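Local coordinates for protein putative sporulation-specific glycosylase ydhD (Bacillus subtilis subsp. subtilis str. 168, PDB 3CZ8) that probably hydrolyses glycosidic bonds of a cell-wall or chitin-like polysaccharide during sporulation, the chain here being the glycosyl hydrolase family 18 catalytic domain of a longer LysM-containing protein, at residues 12-17 with 303-308; 178-183 with 217-222. The protein carries 1 engineered substitution. All coordinates share one frame; numbering follows the deposited sequence.

Contact 1: 12-17 with 303-308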
loop_
_atom_site.group_PDB
_atom_site.type_symbol
_atom_site.label_atom_id
_atom_site.label_comp_id
_atom_site.label_asym_id
_atom_site.label_seq_id
_atom_site.Cartn_x
_atom_site.Cartn_y
_atom_site.Cartn_z
ATOM N N SER A 12 7.087 -4.536 -2.777
ATOM C CA SER A 12 8.498 -4.541 -3.092
ATOM C C SER A 12 9.274 -3.531 -2.252
ATOM O O SER A 12 8.739 -2.491 -1.860
ATOM C CB SER A 12 8.726 -4.324 -4.592
ATOM O OG SER A 12 8.440 -2.997 -4.977
ATOM N N PHE A 13 10.529 -3.870 -1.969
ATOM C CA PHE A 13 11.449 -3.021 -1.219
ATOM C C PHE A 13 12.427 -2.338 -2.177
ATOM O O PHE A 13 13.091 -2.998 -2.979
ATOM C CB PHE A 13 12.200 -3.873 -0.192
ATOM C CG PHE A 13 13.066 -3.084 0.752
ATOM C CD1 PHE A 13 14.445 -3.012 0.552
ATOM C CD2 PHE A 13 12.508 -2.429 1.851
ATOM C CE1 PHE A 13 15.258 -2.297 1.429
ATOM C CE2 PHE A 13 13.313 -1.715 2.739
ATOM C CZ PHE A 13 14.691 -1.649 2.525
ATOM N N TYR A 14 12.515 -1.016 -2.101
ATOM C CA TYR A 14 13.325 -0.284 -3.068
ATOM C C TYR A 14 14.338 0.644 -2.427
ATOM O O TYR A 14 14.136 1.138 -1.318
ATOM C CB TYR A 14 12.449 0.422 -4.126
ATOM C CG TYR A 14 11.875 1.763 -3.719
ATOM C CD1 TYR A 14 12.411 2.944 -4.223
ATOM C CD2 TYR A 14 10.788 1.851 -2.849
ATOM C CE1 TYR A 14 11.890 4.175 -3.872
ATOM C CE2 TYR A 14 10.259 3.094 -2.483
ATOM C CZ TYR A 14 10.820 4.248 -2.997
ATOM O OH TYR A 14 10.318 5.481 -2.652
ATOM N N VAL A 15 15.435 0.867 -3.140
ATOM C CA VAL A 15 16.594 1.557 -2.591
ATOM C C VAL A 15 16.655 3.014 -3.058
ATOM O O VAL A 15 16.588 3.294 -4.257
ATOM C CB VAL A 15 17.894 0.769 -2.925
ATOM C CG1 VAL A 15 19.131 1.538 -2.540
ATOM C CG2 VAL A 15 17.886 -0.581 -2.209
ATOM N N LEU A 16 16.752 3.926 -2.090
ATOM C CA LEU A 16 16.858 5.368 -2.336
ATOM C C LEU A 16 18.252 5.821 -1.940
ATOM O O LEU A 16 18.504 6.096 -0.763
ATOM C CB LEU A 16 15.826 6.135 -1.496
ATOM C CG LEU A 16 14.352 5.902 -1.823
ATOM C CD1 LEU A 16 13.530 5.831 -0.559
ATOM C CD2 LEU A 16 13.827 6.981 -2.763
ATOM N N ARG A 17 19.154 5.888 -2.920
ATOM C CA ARG A 17 20.570 6.146 -2.659
ATOM C C ARG A 17 20.838 7.475 -1.943
ATOM O O ARG A 17 20.162 8.474 -2.200
ATOM C CB ARG A 17 21.388 6.056 -3.956
ATOM C CG ARG A 17 22.890 6.207 -3.733
ATOM C CD ARG A 17 23.696 6.224 -5.001
ATOM N NE ARG A 17 24.386 4.951 -5.180
ATOM C CZ ARG A 17 25.441 4.767 -5.965
ATOM N NH1 ARG A 17 25.938 5.777 -6.670
ATOM N NH2 ARG A 17 25.996 3.564 -6.044
ATOM N N ILE A 303 18.848 4.904 1.959
ATOM C CA ILE A 303 17.597 4.671 2.664
ATOM C C ILE A 303 16.845 3.616 1.835
ATOM O O ILE A 303 16.897 3.641 0.605
ATOM C CB ILE A 303 16.804 6.012 2.808
ATOM C CG1 ILE A 303 17.333 6.839 4.000
ATOM C CG2 ILE A 303 15.287 5.807 2.882
ATOM C CD1 ILE A 303 16.829 6.417 5.368
ATOM N N GLY A 304 16.204 2.659 2.502
ATOM C CA GLY A 304 15.328 1.698 1.822
ATOM C C GLY A 304 13.875 1.891 2.231
ATOM O O GLY A 304 13.593 2.198 3.389
ATOM N N ALA A 305 12.950 1.717 1.288
ATOM C CA ALA A 305 11.525 1.957 1.554
ATOM C C ALA A 305 10.602 1.027 0.771
ATOM O O ALA A 305 11.066 0.168 0.016
ATOM C CB ALA A 305 11.170 3.410 1.289
ATOM N N TRP A 306 9.294 1.203 0.952
ATOM C CA TRP A 306 8.307 0.256 0.426
ATOM C C TRP A 306 7.382 0.855 -0.626
ATOM O O TRP A 306 7.002 2.020 -0.545
ATOM C CB TRP A 306 7.467 -0.306 1.571
ATOM C CG TRP A 306 8.280 -0.913 2.671
ATOM C CD1 TRP A 306 8.745 -0.284 3.799
ATOM C CD2 TRP A 306 8.724 -2.270 2.757
ATOM N NE1 TRP A 306 9.450 -1.171 4.575
ATOM C CE2 TRP A 306 9.455 -2.396 3.959
ATOM C CE3 TRP A 306 8.574 -3.398 1.933
ATOM C CZ2 TRP A 306 10.033 -3.605 4.360
ATOM C CZ3 TRP A 306 9.153 -4.594 2.330
ATOM C CH2 TRP A 306 9.874 -4.688 3.537
ATOM N N GLN A 307 7.020 0.038 -1.610
ATOM C CA GLN A 307 6.025 0.424 -2.608
ATOM C C GLN A 307 5.056 -0.725 -2.874
ATOM O O GLN A 307 5.423 -1.902 -2.775
ATOM C CB GLN A 307 6.692 0.900 -3.905
ATOM C CG GLN A 307 7.869 0.054 -4.345
ATOM C CD GLN A 307 8.482 0.488 -5.666
ATOM O OE1 GLN A 307 8.401 1.652 -6.060
ATOM N NE2 GLN A 307 9.116 -0.457 -6.352
ATOM N N LEU A 308 3.815 -0.371 -3.184
ATOM C CA LEU A 308 2.787 -1.342 -3.546
ATOM C C LEU A 308 2.344 -1.084 -4.972
ATOM O O LEU A 308 1.953 0.035 -5.307
ATOM C CB LEU A 308 1.577 -1.244 -2.611
ATOM C CG LEU A 308 1.545 -1.952 -1.248
ATOM C CD1 LEU A 308 1.835 -3.455 -1.369
ATOM C CD2 LEU A 308 2.451 -1.285 -0.197
HETATM O O HOH W 1 5.714 -3.418 -5.793
#
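Gln-307 and Ser-12 face each other as a hydrogen-bonded antiparallel pair and add a side-chain bond to their two backbone bonds. The Gln-307 chain runs extended beyond CG and brings NE2 to 3.0 Å from Ser-12 OG, with the hydroxyl close to the amide plane and the N-H...O angle at 154°. CG of Gln-307 leaves between its own N and carbonyl carbon, which also sets the amide over one face of the Tyr-14 ring; the two planes are roughly parallel, and OE1 lies near the rim, 4.0 Å from CD2 of Tyr-14. A water bound to Ser-12 OG makes a weak second bond to Gln-307 O. The Tyr-14 hydroxyl bonds instead to Glu-248 of the second subunit.

Turned to the other side of the sheet is Phe-13. With CG anti to the backbone N (chi1 -173°), its ring presents an edge to the face of Trp-306 in a T-shaped stack, centroids 5.0 Å apart and planes at 69°. CD2 of Phe-13 sits over the centre of the six-membered ring, 3.7 Å from Trp-306 CE2. Further along, Phe-13 CZ rests 3.5 Å from Gly-304 CA, where the absence of a side chain makes room for the ring.

Seven backbone and side-chain bonds thus close strands 9-17 and 302-310 together, joining the two ends of the domain. The chemistry divides by face: one mixes polar and aromatic groups, Tyr-14 and Gln-307 packing on the second subunit, whereas on the other the aromatic packing, with the NE1 bond to Val-221 O, probably helps fix Trp-306, whose side chain lies about 7 Å from that of Glu-120, the predicted proton donor.

Contact 2: 178-183 with 217-222; sequences MFIMAY and IIIGVP
Ile-218 is held by both its backbone N and its backbone O, as expected in a parallel pairing: the N donates to Met-178 O at 2.9 Å and the O receives Ile-180 N at 2.8 Å. The pairing continues with Gly-220 N bonded to Ile-180 O at 2.7 Å, the donor tilted 22° from the carbonyl plane, and then weakens, Ala-182 N lying 3.4 Å from Gly-220 O. There a water also bridges the strands, donating to both Ala-182 O and Gly-220 O as the chain leaves the strand through inverse gamma turns centred on Met-181 and Ala-182.

The side chains of Phe-179 and Ile-218 run side by side in the same direction, and CD1 of the isoleucine meets the ring at its edge, 3.7 Å from Phe-179 CE1. On the other face of the sheet, CD1 of Ile-180 reaches back to Ile-217 CG2 at 3.8 Å. Met-181, bent at chi2 and chi3, folds its CE over Gly-220 CA. Beyond the strand ends, Tyr-183 CB packs on Pro-222 CG at 3.6 Å, and Gly-220 O lies at the edge of the tyrosine ring, near its plane; CG lies between the backbone N and carbonyl carbon (chi1 51°), setting the ring alongside the Val-221 carbonyl.

Outside this shell, Thr-204, Ile-205 and Thr-208 of helix 198-208 cover Ile-180, Ile-217 and Ile-219, while on the other side of the sheet the rings of Phe-13 and Phe-179 meet. Strand 177-181, helix 198-208 and strand 217-220 form a beta-alpha-beta unit of the TIM barrel of family 18 hydrolases, with Met-181 and Tyr-183 at the C-terminal end of the strand, where this fold keeps its active site.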
loop_
_atom_site.group_PDB
_atom_site.type_symbol
_atom_site.label_atom_id
_atom_site.label_comp_id
_atom_site.label_asym_id
_atom_site.label_seq_id
_atom_site.Cartn_x
_atom_site.Cartn_y
_atom_site.Cartn_z
ATOM N N MET A 178 23.525 -4.962 2.903
ATOM C CA MET A 178 22.736 -5.330 4.071
ATOM C C MET A 178 21.610 -4.325 4.230
ATOM O O MET A 178 21.860 -3.126 4.402
ATOM C CB MET A 178 23.628 -5.365 5.323
ATOM C CG MET A 178 22.945 -5.756 6.636
ATOM S SD MET A 178 24.060 -5.769 8.080
ATOM C CE MET A 178 25.181 -7.040 7.574
ATOM N N PHE A 179 20.374 -4.814 4.134
ATOM C CA PHE A 179 19.208 -3.973 4.352
ATOM C C PHE A 179 18.819 -4.121 5.817
ATOM O O PHE A 179 18.331 -5.171 6.236
ATOM C CB PHE A 179 18.017 -4.388 3.463
ATOM C CG PHE A 179 18.295 -4.408 1.969
ATOM C CD1 PHE A 179 19.299 -3.633 1.390
ATOM C CD2 PHE A 179 17.490 -5.184 1.135
ATOM C CE1 PHE A 179 19.517 -3.656 0.017
ATOM C CE2 PHE A 179 17.698 -5.208 -0.237
ATOM C CZ PHE A 179 18.713 -4.442 -0.794
ATOM N N ILE A 180 19.039 -3.075 6.600
ATOM C CA ILE A 180 18.732 -3.143 8.021
ATOM C C ILE A 180 17.327 -2.636 8.240
ATOM O O ILE A 180 17.019 -1.492 7.925
ATOM C CB ILE A 180 19.748 -2.362 8.885
ATOM C CG1 ILE A 180 21.137 -2.984 8.745
ATOM C CG2 ILE A 180 19.312 -2.355 10.356
ATOM C CD1 ILE A 180 22.212 -2.148 9.327
ATOM N N MET A 181 16.466 -3.502 8.763
ATOM C CA MET A 181 15.068 -3.148 8.941
ATOM C C MET A 181 14.879 -2.423 10.270
ATOM O O MET A 181 14.451 -3.008 11.267
ATOM C CB MET A 181 14.177 -4.388 8.773
ATOM C CG MET A 181 14.315 -5.080 7.393
ATOM S SD MET A 181 13.886 -4.105 5.908
ATOM C CE MET A 181 15.400 -3.351 5.461
ATOM N N ALA A 182 15.222 -1.133 10.259
ATOM C CA ALA A 182 15.305 -0.320 11.470
ATOM C C ALA A 182 13.953 0.284 11.851
ATOM O O ALA A 182 13.736 1.495 11.719
ATOM C CB ALA A 182 16.362 0.767 11.305
ATOM N N TYR A 183 13.055 -0.576 12.325
ATOM C CA TYR A 183 11.714 -0.185 12.762
ATOM C C TYR A 183 11.125 -1.277 13.638
ATOM O O TYR A 183 11.755 -2.321 13.828
ATOM C CB TYR A 183 10.784 0.096 11.565
ATOM C CG TYR A 183 10.736 -0.992 10.514
ATOM C CD1 TYR A 183 9.927 -2.116 10.679
ATOM C CD2 TYR A 183 11.485 -0.890 9.346
ATOM C CE1 TYR A 183 9.889 -3.119 9.722
ATOM C CE2 TYR A 183 11.445 -1.887 8.379
ATOM C CZ TYR A 183 10.644 -2.994 8.576
ATOM O OH TYR A 183 10.595 -3.987 7.626
ATOM N N ILE A 217 25.605 -0.685 3.722
ATOM C CA ILE A 217 24.528 -0.498 4.695
ATOM C C ILE A 217 23.365 0.330 4.147
ATOM O O ILE A 217 23.542 1.486 3.764
ATOM C CB ILE A 217 25.053 0.144 6.013
ATOM C CG1 ILE A 217 26.189 -0.694 6.616
ATOM C CG2 ILE A 217 23.923 0.312 7.022
ATOM C CD1 ILE A 217 26.931 -0.017 7.771
ATOM N N ILE A 218 22.178 -0.273 4.135
ATOM C CA ILE A 218 20.956 0.417 3.746
ATOM C C ILE A 218 20.027 0.423 4.959
ATOM O O ILE A 218 19.740 -0.631 5.524
ATOM C CB ILE A 218 20.282 -0.259 2.511
ATOM C CG1 ILE A 218 21.121 -0.053 1.240
ATOM C CG2 ILE A 218 18.878 0.278 2.274
ATOM C CD1 ILE A 218 22.102 -1.163 0.923
ATOM N N ILE A 219 19.596 1.612 5.380
ATOM C CA ILE A 219 18.637 1.734 6.487
ATOM C C ILE A 219 17.184 1.699 5.977
ATOM O O ILE A 219 16.709 2.645 5.348
ATOM C CB ILE A 219 18.903 2.995 7.361
ATOM C CG1 ILE A 219 20.362 3.043 7.854
ATOM C CG2 ILE A 219 17.915 3.079 8.532
ATOM C CD1 ILE A 219 20.816 1.847 8.719
ATOM N N GLY A 220 16.498 0.590 6.231
ATOM C CA GLY A 220 15.085 0.454 5.880
ATOM C C GLY A 220 14.190 1.277 6.793
ATOM O O GLY A 220 14.386 1.296 8.005
ATOM N N VAL A 221 13.213 1.967 6.204
ATOM C CA VAL A 221 12.255 2.779 6.969
ATOM C C VAL A 221 10.941 1.999 7.231
ATOM O O VAL A 221 10.657 1.023 6.522
ATOM C CB VAL A 221 11.987 4.155 6.290
ATOM C CG1 VAL A 221 13.292 4.956 6.112
ATOM C CG2 VAL A 221 11.224 4.003 4.983
ATOM N N PRO A 222 10.159 2.397 8.268
ATOM C CA PRO A 222 8.919 1.677 8.604
ATOM C C PRO A 222 7.905 1.567 7.470
ATOM O O PRO A 222 7.723 2.503 6.691
ATOM C CB PRO A 222 8.319 2.511 9.738
ATOM C CG PRO A 222 9.450 3.235 10.315
ATOM C CD PRO A 222 10.395 3.513 9.207
HETATM O O HOH W 2 14.032 3.475 9.859
#

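Both contacts are buried and belong to one barrel sheet, in which strand 302-310 is the shared neighbour: it pairs antiparallel with 9-17 in contact 1 and parallel with 217-220 of contact 2, Gly-304 bonding to Ile-219 O and Val-221 N. Contact 1 links distant parts of the chain, contact 2 close ones joined through a helix. Their chemistry differs accordingly. One face of contact 1 is partly polar and meets the second subunit, whereas contact 2 packs aliphatic side chains against helix 198-208. The inward sides converge: Phe-13 touches Met-181, and Trp-306 packs against Tyr-183, in the neighbourhood of Glu-120.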